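Local coordinates for ribosomal protein S2-related protein (Deinococcus radiodurans, PDB 2JH3) that binds a [4Fe-4S] cluster, has chelatase-like domains alongside two additional novel ones, and may act as a sirohydrochlorin ferrochelatase, at residues Pro344-Pro352 with Glu369-Glu377; Val421-Trp431 with Gly446-Leu457. All coordinates share one frame; numbering follows the deposited sequence.

Contact 1 of 2, residues Pro344-Pro352 with Glu369-Glu377; sequences PIRTWRTLP and ELLYPAVIE
Arg346 lays its guanidinium against the backbone where helix 361-371 ends, so that one carbonyl meets the edge of the group and the preceding one lies over its face. The contact belongs to the DR2241 stabilising domain: a loop with a type I beta turn, Ile345 to Trp348, packs against the break between helices 361-371 and 375-383. NH2 of Arg346 donates to Leu371 O at 3.2 Å, a nearly straight bond (167°) with the acceptor close to the guanidinium plane. Leu370 O sits 3.1 Å above that plane, toward its rim, and is not hydrogen-bonded to the group. An extended chain from CG to NE brings the guanidinium there and lays CD of Arg346 3.7 Å from CD of Pro373. Beyond the two segments NH1 reaches Arg331 O and NH2 also meets Thr334 OG1, so several bonds fix the group's rotation.

Tyr372 is the first residue to leave the helical path, and its ring is directed at the turn. Arg346 O approaches the ring edge near CE1, while one water donates to both Arg346 O and Leu371 O, cross-linking the two backbones. A second water lies at the ring edge, in its plane; it accepts from Tyr372 OH at 2.6 Å and donates to Trp348 O. The phenol oxygen is also bonded by the backbone N of Glu296.

Apolar groups fill in around these bonds. CD1 of Leu351 meets CD1 of Leu371 at 4.2 Å, and CD2 of Leu351 lies beside the Tyr372 hydroxyl. Thr347 has CG2 anti to its carbonyl carbon, which sets this methyl 3.6 Å from CG2 of Val375, the two side chains passing in opposite directions.

Contact 2 of 2, residues Val421-Trp431 with Gly446-Leu457; sequences VCASCLRTRLW and GGLPCAEACTVL. With SF4 (iron/sulfur cluster), chain E.
Thr428 and Cys450 join strands 427-429 and 448-450 as a short parallel pair. Thr428 N donates to Leu448 O at 2.9 Å and Cys450 N to Thr428 O at 2.8 Å. Leu430 N continues the ladder to Cys450 O. Arg427 NE makes a weak bond to Pro449 O, reinforced by a water that accepts from NE and donates to the same carbonyl; Arg427 NH2 forms a salt bridge with Glu52 OE2.

Four cysteines each bind one iron of the cluster: Cys450 SG to FE1 and Cys425 SG to FE3 at 2.3 Å, Cys454 SG to FE2 and Cys422 SG to FE4 at 2.4 Å. Trp431 closes one flank, its CG lying between the backbone N and the carbonyl carbon (chi1 56°), which turns the indole toward 450-453. Cys450 SG lies at the indole edge, in plane, 3.4 Å from NE1 of Trp431; Ala453 CB makes a CH-pi contact over the six-membered ring, and Arg429 CB lies near the rim of the opposite face. From the opposing direction Leu457 CD2 comes within 3.4 Å of Trp431 CZ2, while Leu457 CD1 packs on Val421. Two cysteines from each segment thus complete the [4Fe-4S] site of this iron-sulfur domain.

How the contacts relate
Contact 1 closes before contact 2 opens along the chain, and their centres lie about 11 Å apart on the same side of the chain's centre. They belong to successive domains, the stabilising domain and the iron-sulfur domain, yet they meet directly. Thr347 O with Leu426 N (2.8 Å) and Arg349 N with Ser424 O (2.7 Å) form probable backbone hydrogen bonds between the 344-352 loop and the cysteine loop, and Trp348 adds to the cluster pocket. Helix 375-383, which begins in contact 1, also packs through Val375 on Arg427 and Leu448. Both contacts touch the second subunit, so cluster site, stabilising domain and dimer interface adjoin.

Contact 1 of 2, residues Pro344-Pro352 with Glu369-Glu377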
loop_
_atom_site.group_PDB
_atom_site.type_symbol
_atom_site.label_atom_id
_atom_site.label_comp_id
_atom_site.label_asym_id
_atom_site.label_seq_id
_atom_site.Cartn_x
_atom_site.Cartn_y
_atom_site.Cartn_z
ATOM N N PRO A 344 -9.693 0.299 -7.761
ATOM C CA PRO A 344 -10.607 1.294 -8.340
ATOM C C PRO A 344 -9.912 2.519 -8.889
ATOM O O PRO A 344 -10.377 3.138 -9.847
ATOM C CB PRO A 344 -11.518 1.614 -7.185
ATOM C CG PRO A 344 -10.751 1.368 -6.001
ATOM C CD PRO A 344 -9.852 0.238 -6.295
ATOM N N ILE A 345 -8.737 2.838 -8.322
ATOM C CA ILE A 345 -7.910 3.898 -8.780
ATOM C C ILE A 345 -6.635 3.304 -9.373
ATOM O O ILE A 345 -5.791 2.789 -8.646
ATOM C CB ILE A 345 -7.540 4.902 -7.612
ATOM C CG1 ILE A 345 -8.770 5.443 -6.884
ATOM C CG2 ILE A 345 -6.725 6.024 -8.188
ATOM C CD1 ILE A 345 -9.820 6.150 -7.721
ATOM N N ARG A 346 -6.506 3.373 -10.710
ATOM C CA ARG A 346 -5.523 2.556 -11.426
ATOM C C ARG A 346 -4.135 3.151 -11.372
ATOM O O ARG A 346 -3.182 2.513 -11.740
ATOM C CB ARG A 346 -6.026 2.321 -12.871
ATOM C CG ARG A 346 -7.022 1.135 -12.961
ATOM C CD ARG A 346 -7.707 0.933 -14.296
ATOM N NE ARG A 346 -8.173 -0.444 -14.438
ATOM C CZ ARG A 346 -7.437 -1.488 -14.764
ATOM N NH1 ARG A 346 -8.011 -2.679 -14.812
ATOM N NH2 ARG A 346 -6.181 -1.360 -15.204
ATOM N N THR A 347 -4.010 4.417 -10.987
ATOM C CA THR A 347 -2.703 5.041 -10.724
ATOM C C THR A 347 -2.080 4.735 -9.322
ATOM O O THR A 347 -1.046 5.263 -9.004
ATOM C CB THR A 347 -2.764 6.525 -10.868
ATOM O OG1 THR A 347 -3.876 7.092 -10.153
ATOM C CG2 THR A 347 -2.905 6.870 -12.333
ATOM N N TRP A 348 -2.745 3.916 -8.528
ATOM C CA TRP A 348 -2.163 3.451 -7.290
ATOM C C TRP A 348 -0.965 2.587 -7.595
ATOM O O TRP A 348 -0.937 1.883 -8.611
ATOM C CB TRP A 348 -3.203 2.757 -6.373
ATOM C CG TRP A 348 -3.927 3.755 -5.581
ATOM C CD1 TRP A 348 -4.230 5.040 -5.970
ATOM C CD2 TRP A 348 -4.512 3.581 -4.307
ATOM N NE1 TRP A 348 -4.901 5.676 -4.979
ATOM C CE2 TRP A 348 -5.057 4.813 -3.932
ATOM C CE3 TRP A 348 -4.499 2.533 -3.373
ATOM C CZ2 TRP A 348 -5.716 5.001 -2.700
ATOM C CZ3 TRP A 348 -5.100 2.718 -2.154
ATOM C CH2 TRP A 348 -5.688 3.945 -1.809
ATOM N N ARG A 349 0.077 2.731 -6.774
ATOM C CA ARG A 349 1.328 1.973 -6.900
ATOM C C ARG A 349 1.161 0.514 -6.467
ATOM O O ARG A 349 1.896 -0.047 -5.582
ATOM C CB ARG A 349 2.418 2.692 -6.124
ATOM C CG ARG A 349 3.881 2.470 -6.664
ATOM C CD ARG A 349 4.948 2.669 -5.570
ATOM N NE ARG A 349 4.868 4.069 -5.096
ATOM C CZ ARG A 349 5.757 4.657 -4.298
ATOM N NH1 ARG A 349 6.778 3.971 -3.860
ATOM N NH2 ARG A 349 5.589 5.898 -3.911
ATOM N N THR A 350 0.217 -0.175 -7.121
ATOM C CA THR A 350 -0.206 -1.522 -6.742
ATOM C C THR A 350 -0.436 -2.393 -7.957
ATOM O O THR A 350 -1.048 -3.427 -7.829
ATOM C CB THR A 350 -1.489 -1.459 -5.949
ATOM O OG1 THR A 350 -2.471 -0.860 -6.778
ATOM C CG2 THR A 350 -1.304 -0.624 -4.664
ATOM N N LEU A 351 0.168 -2.052 -9.115
ATOM C CA LEU A 351 -0.009 -2.802 -10.344
ATOM C C LEU A 351 0.650 -4.126 -10.063
ATOM O O LEU A 351 1.702 -4.164 -9.506
ATOM C CB LEU A 351 0.678 -2.118 -11.515
ATOM C CG LEU A 351 0.369 -2.520 -12.937
ATOM C CD1 LEU A 351 -0.997 -2.151 -13.189
ATOM C CD2 LEU A 351 1.321 -1.816 -13.874
ATOM N N PRO A 352 0.008 -5.223 -10.407
ATOM C CA PRO A 352 0.615 -6.524 -10.240
ATOM C C PRO A 352 1.687 -6.866 -11.304
ATOM O O PRO A 352 1.708 -6.322 -12.401
ATOM C CB PRO A 352 -0.617 -7.468 -10.273
ATOM C CG PRO A 352 -1.503 -6.807 -11.270
ATOM C CD PRO A 352 -1.340 -5.311 -10.994
ATOM N N GLU A 369 -5.654 3.375 -22.443
ATOM C CA GLU A 369 -6.800 3.975 -21.830
ATOM C C GLU A 369 -7.519 3.088 -20.804
ATOM O O GLU A 369 -8.000 3.626 -19.792
ATOM C CB GLU A 369 -7.823 4.437 -22.853
ATOM C CG GLU A 369 -8.787 5.430 -22.216
ATOM C CD GLU A 369 -8.147 6.814 -22.129
ATOM O OE1 GLU A 369 -8.009 7.419 -23.223
ATOM O OE2 GLU A 369 -7.766 7.280 -21.028
ATOM N N LEU A 370 -7.626 1.782 -21.040
ATOM C CA LEU A 370 -8.183 0.944 -20.034
ATOM C C LEU A 370 -7.199 0.670 -18.845
ATOM O O LEU A 370 -7.646 0.353 -17.758
ATOM C CB LEU A 370 -8.670 -0.377 -20.658
ATOM C CG LEU A 370 -9.810 -0.312 -21.697
ATOM C CD1 LEU A 370 -10.112 -1.653 -22.310
ATOM C CD2 LEU A 370 -11.121 0.396 -21.172
ATOM N N LEU A 371 -5.899 0.671 -19.101
ATOM C CA LEU A 371 -4.880 0.367 -18.118
ATOM C C LEU A 371 -4.691 1.525 -17.137
ATOM O O LEU A 371 -4.657 1.376 -15.908
ATOM C CB LEU A 371 -3.560 0.147 -18.827
ATOM C CG LEU A 371 -2.334 -0.051 -17.888
ATOM C CD1 LEU A 371 -2.411 -1.260 -17.076
ATOM C CD2 LEU A 371 -1.089 -0.154 -18.735
ATOM N N TYR A 372 -4.585 2.715 -17.722
ATOM C CA TYR A 372 -4.393 3.933 -16.955
ATOM C C TYR A 372 -5.322 5.065 -17.471
ATOM O O TYR A 372 -4.879 6.005 -18.107
ATOM C CB TYR A 372 -2.930 4.419 -17.035
ATOM C CG TYR A 372 -1.845 3.757 -16.168
ATOM C CD1 TYR A 372 -1.970 3.693 -14.776
ATOM C CD2 TYR A 372 -0.673 3.285 -16.734
ATOM C CE1 TYR A 372 -0.991 3.168 -14.001
ATOM C CE2 TYR A 372 0.343 2.725 -15.952
ATOM C CZ TYR A 372 0.198 2.734 -14.557
ATOM O OH TYR A 372 1.139 2.179 -13.672
ATOM N N PRO A 373 -6.610 4.995 -17.152
ATOM C CA PRO A 373 -7.605 5.985 -17.616
ATOM C C PRO A 373 -7.239 7.421 -17.346
ATOM O O PRO A 373 -6.871 7.750 -16.243
ATOM C CB PRO A 373 -8.836 5.631 -16.807
ATOM C CG PRO A 373 -8.664 4.295 -16.481
ATOM C CD PRO A 373 -7.260 3.980 -16.321
ATOM N N ALA A 374 -7.296 8.232 -18.416
ATOM C CA ALA A 374 -7.132 9.670 -18.398
ATOM C C ALA A 374 -5.731 10.175 -18.183
ATOM O O ALA A 374 -5.516 11.349 -18.305
ATOM C CB ALA A 374 -8.117 10.380 -17.395
ATOM N N VAL A 375 -4.782 9.278 -17.935
ATOM C CA VAL A 375 -3.439 9.664 -17.644
ATOM C C VAL A 375 -2.773 10.322 -18.867
ATOM O O VAL A 375 -2.055 11.279 -18.740
ATOM C CB VAL A 375 -2.648 8.438 -17.076
ATOM C CG1 VAL A 375 -1.198 8.702 -17.025
ATOM C CG2 VAL A 375 -3.145 8.072 -15.679
ATOM N N ILE A 376 -2.929 9.750 -20.052
ATOM C CA ILE A 376 -2.276 10.324 -21.239
ATOM C C ILE A 376 -2.738 11.777 -21.558
ATOM O O ILE A 376 -1.928 12.681 -21.702
ATOM C CB ILE A 376 -2.484 9.383 -22.503
ATOM C CG1 ILE A 376 -1.639 8.090 -22.419
ATOM C CG2 ILE A 376 -2.261 10.165 -23.781
ATOM C CD1 ILE A 376 -0.414 8.177 -21.892
ATOM N N GLU A 377 -4.045 11.968 -21.543
ATOM C CA GLU A 377 -4.698 13.214 -21.856
ATOM C C GLU A 377 -4.396 14.299 -20.800
ATOM O O GLU A 377 -4.181 15.463 -21.120
ATOM C CB GLU A 377 -6.207 12.924 -21.880
ATOM C CG GLU A 377 -6.690 11.974 -23.027
ATOM C CD GLU A 377 -6.857 10.515 -22.638
ATOM O OE1 GLU A 377 -6.323 10.115 -21.617
ATOM O OE2 GLU A 377 -7.468 9.752 -23.412
HETATM O O HOH W 1 -3.310 0.437 -13.869
HETATM O O HOH W 2 0.547 1.825 -11.142
#

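Contact 2 of 2, residues Val421-Trp431 with Gly446-Leu457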
loop_
_atom_site.group_PDB
_atom_site.type_symbol
_atom_site.label_atom_id
_atom_site.label_comp_id
_atom_site.label_asym_id
_atom_site.label_seq_id
_atom_site.Cartn_x
_atom_site.Cartn_y
_atom_site.Cartn_z
ATOM N N VAL A 421 -4.003 8.854 2.244
ATOM C CA VAL A 421 -4.581 8.127 1.094
ATOM C C VAL A 421 -3.749 8.264 -0.187
ATOM O O VAL A 421 -3.360 7.282 -0.800
ATOM C CB VAL A 421 -5.932 8.699 0.798
ATOM C CG1 VAL A 421 -6.506 8.185 -0.560
ATOM C CG2 VAL A 421 -6.867 8.253 1.916
ATOM N N CYS A 422 -3.409 9.486 -0.508
ATOM C CA CYS A 422 -2.727 9.784 -1.749
ATOM C C CYS A 422 -1.283 9.250 -1.822
ATOM O O CYS A 422 -0.696 9.139 -2.912
ATOM C CB CYS A 422 -2.735 11.271 -2.010
ATOM S SG CYS A 422 -4.369 11.996 -2.190
ATOM N N ALA A 423 -0.719 8.903 -0.651
ATOM C CA ALA A 423 0.590 8.244 -0.610
ATOM C C ALA A 423 0.663 6.971 -1.377
ATOM O O ALA A 423 1.762 6.524 -1.780
ATOM C CB ALA A 423 1.006 8.040 0.807
ATOM N N SER A 424 -0.484 6.327 -1.569
ATOM C CA SER A 424 -0.547 5.130 -2.389
ATOM C C SER A 424 -0.569 5.375 -3.883
ATOM O O SER A 424 -0.417 4.429 -4.683
ATOM C CB SER A 424 -1.778 4.311 -1.980
ATOM O OG SER A 424 -1.550 3.679 -0.721
ATOM N N CYS A 425 -0.778 6.627 -4.265
ATOM C CA CYS A 425 -1.069 7.009 -5.621
ATOM C C CYS A 425 0.168 7.523 -6.351
ATOM O O CYS A 425 0.995 8.219 -5.748
ATOM C CB CYS A 425 -2.118 8.134 -5.597
ATOM S SG CYS A 425 -2.978 8.364 -7.177
ATOM N N LEU A 426 0.292 7.252 -7.636
ATOM C CA LEU A 426 1.326 7.922 -8.485
ATOM C C LEU A 426 1.154 9.432 -8.720
ATOM O O LEU A 426 2.097 10.190 -9.062
ATOM C CB LEU A 426 1.345 7.241 -9.834
ATOM C CG LEU A 426 2.269 6.023 -10.181
ATOM C CD1 LEU A 426 2.998 5.431 -9.095
ATOM C CD2 LEU A 426 1.660 4.980 -11.178
ATOM N N ARG A 427 -0.082 9.868 -8.655
ATOM C CA ARG A 427 -0.431 11.219 -9.059
ATOM C C ARG A 427 -0.044 12.250 -8.014
ATOM O O ARG A 427 0.224 11.907 -6.832
ATOM C CB ARG A 427 -1.936 11.289 -9.342
ATOM C CG ARG A 427 -2.346 10.547 -10.562
ATOM C CD ARG A 427 -3.827 10.773 -10.799
ATOM N NE ARG A 427 -4.341 10.484 -12.167
ATOM C CZ ARG A 427 -5.231 9.573 -12.527
ATOM N NH1 ARG A 427 -5.701 9.572 -13.761
ATOM N NH2 ARG A 427 -5.771 8.748 -11.639
ATOM N N THR A 428 0.029 13.501 -8.484
ATOM C CA THR A 428 0.340 14.713 -7.697
ATOM C C THR A 428 -0.924 15.606 -7.681
ATOM O O THR A 428 -1.410 16.015 -8.727
ATOM C CB THR A 428 1.515 15.522 -8.363
ATOM O OG1 THR A 428 2.732 14.745 -8.319
ATOM C CG2 THR A 428 1.810 16.813 -7.592
ATOM N N ARG A 429 -1.437 15.847 -6.472
ATOM C CA ARG A 429 -2.718 16.594 -6.241
ATOM C C ARG A 429 -2.611 18.062 -6.501
ATOM O O ARG A 429 -2.430 18.876 -5.614
ATOM C CB ARG A 429 -3.303 16.247 -4.862
ATOM C CG ARG A 429 -2.412 16.461 -3.676
ATOM C CD ARG A 429 -3.049 15.796 -2.456
ATOM N NE ARG A 429 -2.314 15.958 -1.186
ATOM C CZ ARG A 429 -1.308 15.174 -0.813
ATOM N NH1 ARG A 429 -0.752 15.350 0.372
ATOM N NH2 ARG A 429 -0.862 14.180 -1.595
ATOM N N LEU A 430 -2.786 18.419 -7.759
ATOM C CA LEU A 430 -2.762 19.801 -8.208
ATOM C C LEU A 430 -3.824 20.661 -7.504
ATOM O O LEU A 430 -3.640 21.864 -7.254
ATOM C CB LEU A 430 -3.053 19.822 -9.682
ATOM C CG LEU A 430 -1.915 19.926 -10.696
ATOM C CD1 LEU A 430 -0.535 19.462 -10.254
ATOM C CD2 LEU A 430 -2.389 19.425 -12.044
ATOM N N TRP A 431 -4.917 20.002 -7.181
ATOM C CA TRP A 431 -6.082 20.650 -6.608
ATOM C C TRP A 431 -5.808 21.062 -5.166
ATOM O O TRP A 431 -6.586 21.796 -4.580
ATOM C CB TRP A 431 -7.298 19.720 -6.680
ATOM C CG TRP A 431 -7.102 18.322 -6.002
ATOM C CD1 TRP A 431 -6.745 17.179 -6.645
ATOM C CD2 TRP A 431 -7.279 17.970 -4.633
ATOM N NE1 TRP A 431 -6.610 16.150 -5.761
ATOM C CE2 TRP A 431 -6.976 16.588 -4.521
ATOM C CE3 TRP A 431 -7.681 18.673 -3.473
ATOM C CZ2 TRP A 431 -7.025 15.897 -3.303
ATOM C CZ3 TRP A 431 -7.784 17.960 -2.278
ATOM C CH2 TRP A 431 -7.454 16.602 -2.198
ATOM N N GLY A 446 6.995 8.551 -12.933
ATOM C CA GLY A 446 6.089 8.879 -11.882
ATOM C C GLY A 446 5.526 10.271 -11.850
ATOM O O GLY A 446 4.922 10.626 -10.851
ATOM N N GLY A 447 5.610 11.039 -12.943
ATOM C CA GLY A 447 5.020 12.385 -12.967
ATOM C C GLY A 447 3.672 12.357 -13.609
ATOM O O GLY A 447 3.584 12.367 -14.817
ATOM N N LEU A 448 2.614 12.244 -12.788
ATOM C CA LEU A 448 1.264 12.206 -13.297
ATOM C C LEU A 448 0.412 13.194 -12.540
ATOM O O LEU A 448 0.465 13.210 -11.347
ATOM C CB LEU A 448 0.686 10.816 -13.088
ATOM C CG LEU A 448 1.189 9.582 -13.832
ATOM C CD1 LEU A 448 2.512 9.139 -13.396
ATOM C CD2 LEU A 448 0.272 8.463 -13.546
ATOM N N PRO A 449 -0.330 14.033 -13.226
ATOM C CA PRO A 449 -1.238 14.933 -12.441
ATOM C C PRO A 449 -2.549 14.369 -11.947
ATOM O O PRO A 449 -3.162 13.499 -12.576
ATOM C CB PRO A 449 -1.509 16.065 -13.422
ATOM C CG PRO A 449 -1.359 15.436 -14.816
ATOM C CD PRO A 449 -0.358 14.325 -14.685
ATOM N N CYS A 450 -3.000 14.891 -10.807
ATOM C CA CYS A 450 -4.316 14.634 -10.244
ATOM C C CYS A 450 -5.074 15.963 -10.274
ATOM O O CYS A 450 -4.637 16.953 -9.639
ATOM C CB CYS A 450 -4.305 14.099 -8.818
ATOM S SG CYS A 450 -6.003 13.868 -8.220
ATOM N N ALA A 451 -6.181 15.996 -11.050
ATOM C CA ALA A 451 -6.886 17.232 -11.290
ATOM C C ALA A 451 -8.058 17.405 -10.322
ATOM O O ALA A 451 -8.687 18.482 -10.298
ATOM C CB ALA A 451 -7.387 17.275 -12.777
ATOM N N GLU A 452 -8.378 16.368 -9.530
ATOM C CA GLU A 452 -9.611 16.422 -8.706
ATOM C C GLU A 452 -9.580 15.253 -7.698
ATOM O O GLU A 452 -9.151 14.129 -8.042
ATOM C CB GLU A 452 -10.910 16.371 -9.570
ATOM C CG GLU A 452 -12.135 16.646 -8.705
ATOM C CD GLU A 452 -13.409 16.741 -9.448
ATOM O OE1 GLU A 452 -13.409 16.488 -10.653
ATOM O OE2 GLU A 452 -14.382 17.114 -8.818
ATOM N N ALA A 453 -10.001 15.523 -6.468
ATOM C CA ALA A 453 -10.185 14.521 -5.506
ATOM C C ALA A 453 -11.084 13.415 -6.023
ATOM O O ALA A 453 -12.209 13.655 -6.464
ATOM C CB ALA A 453 -10.694 15.090 -4.211
ATOM N N CYS A 454 -10.583 12.178 -5.885
ATOM C CA CYS A 454 -11.270 10.932 -6.343
ATOM C C CYS A 454 -12.274 10.291 -5.341
ATOM O O CYS A 454 -12.354 10.671 -4.146
ATOM C CB CYS A 454 -10.210 9.867 -6.770
ATOM S SG CYS A 454 -9.378 9.158 -5.416
ATOM N N THR A 455 -13.044 9.314 -5.800
ATOM C CA THR A 455 -14.074 8.741 -4.915
ATOM C C THR A 455 -13.463 8.015 -3.718
ATOM O O THR A 455 -14.065 7.982 -2.680
ATOM C CB THR A 455 -15.107 7.811 -5.618
ATOM O OG1 THR A 455 -14.417 6.776 -6.255
ATOM C CG2 THR A 455 -15.905 8.611 -6.656
ATOM N N VAL A 456 -12.243 7.493 -3.853
ATOM C CA VAL A 456 -11.604 6.770 -2.748
ATOM C C VAL A 456 -11.206 7.760 -1.631
ATOM O O VAL A 456 -11.424 7.476 -0.414
ATOM C CB VAL A 456 -10.456 5.900 -3.237
ATOM C CG1 VAL A 456 -9.565 5.395 -2.065
ATOM C CG2 VAL A 456 -11.001 4.667 -3.999
ATOM N N LEU A 457 -10.674 8.923 -2.013
ATOM C CA LEU A 457 -10.330 9.954 -1.057
ATOM C C LEU A 457 -11.579 10.565 -0.410
ATOM O O LEU A 457 -11.573 10.810 0.803
ATOM C CB LEU A 457 -9.519 11.086 -1.723
ATOM C CG LEU A 457 -9.218 12.326 -0.851
ATOM C CD1 LEU A 457 -8.450 11.888 0.417
ATOM C CD2 LEU A 457 -8.358 13.331 -1.593
HETATM FE FE1 SF4 E . -5.862 12.111 -6.801
HETATM FE FE2 SF4 E . -7.190 10.046 -5.641
HETATM FE FE3 SF4 E . -4.636 9.749 -6.481
HETATM FE FE4 SF4 E . -5.175 11.288 -4.287
HETATM S S1 SF4 E . -5.524 8.996 -4.465
HETATM S S2 SF4 E . -3.752 11.863 -6.007
HETATM S S3 SF4 E . -7.187 12.262 -4.915
HETATM S S4 SF4 E . -6.458 10.061 -7.849
HETATM O O HOH W 3 3.196 12.513 -9.882
HETATM O O HOH W 4 -3.207 11.696 -14.406
#